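Local coordinates for protein endoglucanase (Clostridium thermocellum, PDB 2E4T) that hydrolyses internal beta-1,4-glucosidic linkages of cellulose and probably xyloglucan, this piece being its family 44 catalytic module, at residues S24-A36 against Y387-E401. Sequence-based numbering, arbitrary orientation. Where two conformers were deposited one is given.
Sequences SPYIYGSNQELDA and YLATFWGDASNNYTE. With ZN (zinc ion), chain B.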
loop_
_atom_site.group_PDB
_atom_site.type_symbol
_atom_site.label_atom_id
_atom_site.label_comp_id
_atom_site.label_asym_id
_atom_site.label_seq_id
_atom_site.Cartn_x
_atom_site.Cartn_y
_atom_site.Cartn_z
ATOM N N SER A 24 -9.619 7.456 3.941
ATOM C CA SER A 24 -9.080 7.823 2.634
ATOM C C SER A 24 -9.548 6.813 1.578
ATOM O O SER A 24 -9.446 5.604 1.788
ATOM C CB SER A 24 -7.554 7.815 2.678
ATOM O OG SER A 24 -7.114 8.158 1.374
ATOM N N PRO A 25 -9.979 7.289 0.417
ATOM C CA PRO A 25 -10.517 6.375 -0.591
ATOM C C PRO A 25 -9.484 5.427 -1.170
ATOM O O PRO A 25 -9.880 4.447 -1.815
ATOM C CB PRO A 25 -11.080 7.301 -1.682
ATOM C CG PRO A 25 -11.455 8.604 -0.952
ATOM C CD PRO A 25 -10.328 8.706 0.113
ATOM N N TYR A 26 -8.192 5.738 -1.002
ATOM C CA TYR A 26 -7.119 5.095 -1.757
ATOM C C TYR A 26 -6.465 3.941 -1.007
ATOM O O TYR A 26 -5.446 3.405 -1.461
ATOM C CB TYR A 26 -6.037 6.134 -2.137
ATOM C CG TYR A 26 -6.639 7.394 -2.703
ATOM C CD1 TYR A 26 -7.531 7.348 -3.815
ATOM C CD2 TYR A 26 -6.325 8.638 -2.141
ATOM C CE1 TYR A 26 -8.089 8.523 -4.310
ATOM C CE2 TYR A 26 -6.880 9.804 -2.642
ATOM C CZ TYR A 26 -7.748 9.761 -3.728
ATOM O OH TYR A 26 -8.298 10.922 -4.216
ATOM N N ILE A 27 -7.072 3.489 0.127
ATOM C CA ILE A 27 -6.509 2.400 0.878
ATOM C C ILE A 27 -6.771 1.036 0.265
ATOM O O ILE A 27 -6.163 0.040 0.689
ATOM C CB ILE A 27 -6.965 2.420 2.350
ATOM C CG1 ILE A 27 -8.478 2.322 2.465
ATOM C CG2 ILE A 27 -6.387 3.666 3.053
ATOM C CD1 ILE A 27 -8.937 2.087 3.889
ATOM N N TYR A 28 -7.674 0.956 -0.721
ATOM C CA TYR A 28 -8.121 -0.317 -1.284
ATOM C C TYR A 28 -7.449 -0.604 -2.618
ATOM O O TYR A 28 -8.088 -1.018 -3.604
ATOM C CB TYR A 28 -9.660 -0.307 -1.452
ATOM C CG TYR A 28 -10.392 0.166 -0.215
ATOM C CD1 TYR A 28 -10.479 -0.614 0.943
ATOM C CD2 TYR A 28 -11.055 1.391 -0.205
ATOM C CE1 TYR A 28 -11.169 -0.188 2.059
ATOM C CE2 TYR A 28 -11.757 1.830 0.917
ATOM C CZ TYR A 28 -11.833 1.037 2.047
ATOM O OH TYR A 28 -12.514 1.430 3.190
ATOM N N GLY A 29 -6.112 -0.385 -2.672
ATOM C CA GLY A 29 -5.408 -0.492 -3.940
ATOM C C GLY A 29 -4.639 -1.811 -4.111
ATOM O O GLY A 29 -4.538 -2.656 -3.205
ATOM N N SER A 30 -4.031 -1.926 -5.319
ATOM C CA SER A 30 -3.185 -3.077 -5.610
ATOM C C SER A 30 -1.989 -2.633 -6.495
ATOM O O SER A 30 -2.023 -1.603 -7.164
ATOM C CB SER A 30 -3.961 -4.219 -6.312
ATOM O OG SER A 30 -4.319 -3.883 -7.647
ATOM N N ASN A 31 -0.970 -3.499 -6.485
ATOM C CA ASN A 31 0.161 -3.408 -7.410
ATOM C C ASN A 31 -0.070 -4.202 -8.692
ATOM O O ASN A 31 0.360 -3.770 -9.771
ATOM C CB ASN A 31 1.443 -3.916 -6.772
ATOM C CG ASN A 31 1.997 -2.992 -5.715
ATOM O OD1 ASN A 31 2.816 -2.103 -6.022
ATOM N ND2 ASN A 31 1.647 -3.207 -4.438
ATOM N N GLN A 32 -0.685 -5.392 -8.572
ATOM C CA GLN A 32 -0.925 -6.289 -9.687
ATOM C C GLN A 32 -2.356 -6.119 -10.198
ATOM O O GLN A 32 -3.198 -5.417 -9.625
ATOM C CB GLN A 32 -0.685 -7.764 -9.266
ATOM C CG GLN A 32 0.790 -8.124 -9.147
ATOM C CD GLN A 32 1.533 -7.366 -8.077
ATOM O OE1 GLN A 32 1.137 -7.307 -6.909
ATOM N NE2 GLN A 32 2.672 -6.769 -8.476
ATOM N N GLU A 33 -2.651 -6.813 -11.312
ATOM C CA GLU A 33 -3.984 -6.812 -11.922
ATOM C C GLU A 33 -4.816 -7.874 -11.206
ATOM O O GLU A 33 -4.626 -9.082 -11.407
ATOM C CB GLU A 33 -3.887 -7.094 -13.422
ATOM C CG GLU A 33 -3.165 -5.953 -14.146
ATOM C CD GLU A 33 -2.943 -6.148 -15.632
ATOM O OE1 GLU A 33 -2.872 -7.301 -16.122
ATOM O OE2 GLU A 33 -2.816 -5.103 -16.351
ATOM N N LEU A 34 -5.734 -7.422 -10.344
ATOM C CA LEU A 34 -6.541 -8.298 -9.506
ATOM C C LEU A 34 -7.962 -8.454 -10.028
ATOM O O LEU A 34 -8.523 -7.581 -10.678
ATOM C CB LEU A 34 -6.628 -7.765 -8.084
ATOM C CG LEU A 34 -5.320 -7.689 -7.300
ATOM C CD1 LEU A 34 -5.621 -7.231 -5.851
ATOM C CD2 LEU A 34 -4.578 -9.006 -7.309
ATOM N N ASP A 35 -8.571 -9.566 -9.578
ATOM C CA ASP A 35 -10.003 -9.798 -9.701
ATOM C C ASP A 35 -10.719 -9.129 -8.515
ATOM O O ASP A 35 -11.303 -9.777 -7.634
ATOM C CB ASP A 35 -10.288 -11.286 -9.660
ATOM C CG ASP A 35 -9.423 -12.070 -10.622
ATOM O OD1 ASP A 35 -9.374 -11.680 -11.821
ATOM O OD2 ASP A 35 -8.826 -13.124 -10.236
ATOM N N ALA A 36 -10.585 -7.807 -8.461
ATOM C CA ALA A 36 -11.199 -7.028 -7.380
ATOM C C ALA A 36 -11.354 -5.626 -7.923
ATOM O O ALA A 36 -10.593 -5.168 -8.804
ATOM C CB ALA A 36 -10.320 -6.981 -6.146
ATOM N N TYR A 387 -3.407 6.682 4.291
ATOM C CA TYR A 387 -3.846 7.411 3.108
ATOM C C TYR A 387 -3.998 6.540 1.854
ATOM O O TYR A 387 -4.937 6.707 1.059
ATOM C CB TYR A 387 -2.808 8.505 2.823
ATOM C CG TYR A 387 -3.068 9.304 1.585
ATOM C CD1 TYR A 387 -4.212 10.105 1.464
ATOM C CD2 TYR A 387 -2.148 9.300 0.536
ATOM C CE1 TYR A 387 -4.430 10.858 0.316
ATOM C CE2 TYR A 387 -2.352 10.101 -0.599
ATOM C CZ TYR A 387 -3.489 10.893 -0.681
ATOM O OH TYR A 387 -3.736 11.702 -1.766
ATOM N N LEU A 388 -3.050 5.632 1.641
ATOM C CA LEU A 388 -3.039 4.822 0.423
ATOM C C LEU A 388 -2.431 3.485 0.823
ATOM O O LEU A 388 -1.498 3.430 1.635
ATOM C CB LEU A 388 -2.247 5.524 -0.696
ATOM C CG LEU A 388 -2.117 4.764 -2.019
ATOM C CD1 LEU A 388 -2.091 5.725 -3.193
ATOM C CD2 LEU A 388 -0.877 3.869 -2.067
ATOM N N ALA A 389 -2.937 2.392 0.208
ATOM C CA ALA A 389 -2.305 1.089 0.418
ATOM C C ALA A 389 -2.527 0.286 -0.849
ATOM O O ALA A 389 -3.560 0.383 -1.505
ATOM C CB ALA A 389 -2.861 0.394 1.664
ATOM N N THR A 390 -1.509 -0.547 -1.142
ATOM C CA THR A 390 -1.536 -1.374 -2.343
ATOM C C THR A 390 -0.986 -2.771 -2.017
ATOM O O THR A 390 0.211 -2.931 -1.736
ATOM C CB THR A 390 -0.771 -0.675 -3.542
ATOM O OG1 THR A 390 0.441 -0.090 -3.088
ATOM C CG2 THR A 390 -1.595 0.432 -4.142
ATOM N N PHE A 391 -1.886 -3.758 -2.057
ATOM C CA PHE A 391 -1.515 -5.155 -1.842
ATOM C C PHE A 391 -0.513 -5.599 -2.913
ATOM O O PHE A 391 -0.628 -5.196 -4.095
ATOM C CB PHE A 391 -2.804 -5.990 -1.963
ATOM C CG PHE A 391 -2.588 -7.488 -1.953
ATOM C CD1 PHE A 391 -2.197 -8.167 -0.799
ATOM C CD2 PHE A 391 -2.784 -8.224 -3.123
ATOM C CE1 PHE A 391 -1.984 -9.536 -0.822
ATOM C CE2 PHE A 391 -2.594 -9.591 -3.144
ATOM C CZ PHE A 391 -2.191 -10.238 -2.005
ATOM N N TRP A 392 0.450 -6.452 -2.545
ATOM C CA TRP A 392 1.356 -7.066 -3.492
ATOM C C TRP A 392 1.051 -8.561 -3.573
ATOM O O TRP A 392 1.190 -9.263 -2.566
ATOM C CB TRP A 392 2.832 -6.838 -3.121
ATOM C CG TRP A 392 3.754 -7.385 -4.190
ATOM C CD1 TRP A 392 4.100 -8.686 -4.410
ATOM C CD2 TRP A 392 4.381 -6.632 -5.262
ATOM N NE1 TRP A 392 4.898 -8.809 -5.550
ATOM C CE2 TRP A 392 5.072 -7.560 -6.087
ATOM C CE3 TRP A 392 4.419 -5.283 -5.600
ATOM C CZ2 TRP A 392 5.768 -7.147 -7.247
ATOM C CZ3 TRP A 392 5.122 -4.884 -6.761
ATOM C CH2 TRP A 392 5.797 -5.814 -7.552
ATOM N N GLY A 393 0.614 -8.987 -4.757
ATOM C CA GLY A 393 0.270 -10.381 -4.981
ATOM C C GLY A 393 -0.675 -10.480 -6.146
ATOM O O GLY A 393 -1.296 -9.503 -6.562
ATOM N N ASP A 394 -0.802 -11.696 -6.690
ATOM C CA ASP A 394 -1.508 -11.882 -7.956
ATOM C C ASP A 394 -2.979 -12.297 -7.783
ATOM O O ASP A 394 -3.510 -12.425 -6.665
ATOM C CB ASP A 394 -0.719 -12.808 -8.885
ATOM C CG ASP A 394 -0.736 -14.231 -8.471
ATOM O OD1 ASP A 394 -1.655 -14.650 -7.703
ATOM O OD2 ASP A 394 0.164 -14.982 -8.958
ATOM N N ALA A 395 -3.628 -12.516 -8.934
ATOM C CA ALA A 395 -5.054 -12.754 -8.992
ATOM C C ALA A 395 -5.456 -14.128 -8.473
ATOM O O ALA A 395 -6.658 -14.446 -8.378
ATOM C CB ALA A 395 -5.543 -12.548 -10.424
ATOM N N SER A 396 -4.474 -14.978 -8.109
ATOM C CA SER A 396 -4.797 -16.261 -7.503
ATOM C C SER A 396 -5.189 -16.133 -6.027
ATOM O O SER A 396 -5.627 -17.106 -5.407
ATOM C CB SER A 396 -3.654 -17.261 -7.637
ATOM O OG SER A 396 -2.572 -16.934 -6.785
ATOM N N ASN A 397 -5.010 -14.938 -5.450
ATOM C CA ASN A 397 -5.360 -14.687 -4.049
ATOM C C ASN A 397 -6.848 -14.359 -3.932
ATOM O O ASN A 397 -7.240 -13.194 -3.676
ATOM C CB ASN A 397 -4.479 -13.570 -3.492
ATOM C CG ASN A 397 -3.039 -13.953 -3.424
ATOM O OD1 ASN A 397 -2.651 -14.685 -2.525
ATOM N ND2 ASN A 397 -2.204 -13.406 -4.324
ATOM N N ASN A 398 -7.677 -15.367 -4.185
ATOM C CA ASN A 398 -9.131 -15.129 -4.312
ATOM C C ASN A 398 -9.768 -14.626 -3.016
ATOM O O ASN A 398 -10.705 -13.832 -3.065
ATOM C CB ASN A 398 -9.858 -16.385 -4.813
ATOM C CG ASN A 398 -9.589 -17.613 -3.974
ATOM O OD1 ASN A 398 -8.425 -18.011 -3.782
ATOM N ND2 ASN A 398 -10.652 -18.282 -3.504
ATOM N N TYR A 399 -9.322 -15.155 -1.859
ATOM C CA TYR A 399 -9.849 -14.647 -0.595
ATOM C C TYR A 399 -9.334 -13.244 -0.287
ATOM O O TYR A 399 -10.101 -12.413 0.235
ATOM C CB TYR A 399 -9.638 -15.633 0.549
ATOM C CG TYR A 399 -10.700 -16.695 0.602
ATOM C CD1 TYR A 399 -11.943 -16.413 1.141
ATOM C CD2 TYR A 399 -10.474 -17.993 0.107
ATOM C CE1 TYR A 399 -12.949 -17.394 1.208
ATOM C CE2 TYR A 399 -11.463 -18.978 0.169
ATOM C CZ TYR A 399 -12.696 -18.682 0.738
ATOM O OH TYR A 399 -13.642 -19.674 0.798
ATOM N N THR A 400 -8.062 -12.926 -0.617
ATOM C CA THR A 400 -7.625 -11.545 -0.448
ATOM C C THR A 400 -8.522 -10.627 -1.278
ATOM O O THR A 400 -8.930 -9.518 -0.843
ATOM C CB THR A 400 -6.163 -11.394 -0.912
ATOM O OG1 THR A 400 -5.378 -12.437 -0.362
ATOM C CG2 THR A 400 -5.621 -10.032 -0.597
ATOM N N GLU A 401 -8.813 -11.043 -2.519
ATOM C CA GLU A 401 -9.646 -10.249 -3.408
ATOM C C GLU A 401 -11.044 -10.054 -2.846
ATOM O O GLU A 401 -11.626 -8.960 -2.940
ATOM C CB GLU A 401 -9.698 -10.919 -4.787
ATOM C CG GLU A 401 -8.361 -10.811 -5.493
ATOM C CD GLU A 401 -8.283 -11.696 -6.749
ATOM O OE1 GLU A 401 -8.913 -12.809 -6.781
ATOM O OE2 GLU A 401 -7.548 -11.330 -7.704
HETATM ZN ZN ZN B . -8.527 -13.776 -8.412
HETATM O O HOH W 1 -1.808 -6.726 -6.141
HETATM O O HOH W 2 -2.547 -10.971 -11.181
#
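A zinc ion ties Asp35 to Ala395 and Glu401: Asp35 OD2 lies 2.0 Å from the metal, which also takes Ala395 O and Glu401 OE1. The other oxygen, Glu401 OE2, accepts a 2.8 Å bond from Asp35 N, which arrives from above the carboxylate plane and helps fix that group's rotation. Behind the site, Asp394 OD1 takes Ser396 N in an Asx turn and Ser396 OG as a second donor, bracing the bend that presents Ala395 O.

Further back, Gln32 bends at chi2 (64°), which brings its amide over Trp392, tilted 63° to the ring. Gln32 NE2 sits above one face toward the rim, 3.4 Å from Trp392 CZ2, while Gln32 OE1 receives Gly393 N at 2.8 Å. Asn31 grips Phe391 O twice, through its backbone N and through ND2, and a water accepts from Gln32 N and lies within bonding reach of Phe391 O and Gly393 O. Asn31 OD1 turns to Arg42.

Parallel strand pairing follows, with Phe391 N bonding Gly29 O and Gly29 N bonding Ala389 O. At the far end, Tyr26 sets its ring edge toward the face of Tyr387 in an offset edge-to-face pair, planes 80° apart, and Ser24 OG bonds Tyr387 O.

In the TIM barrel, strand 388-391 runs between 26-30 and 354-360, so this pairing joins the first and last barrel strands. Helix 368-384 packs on Ala389, and helix 398-408 covers Leu34 and Ala36 through Ile404.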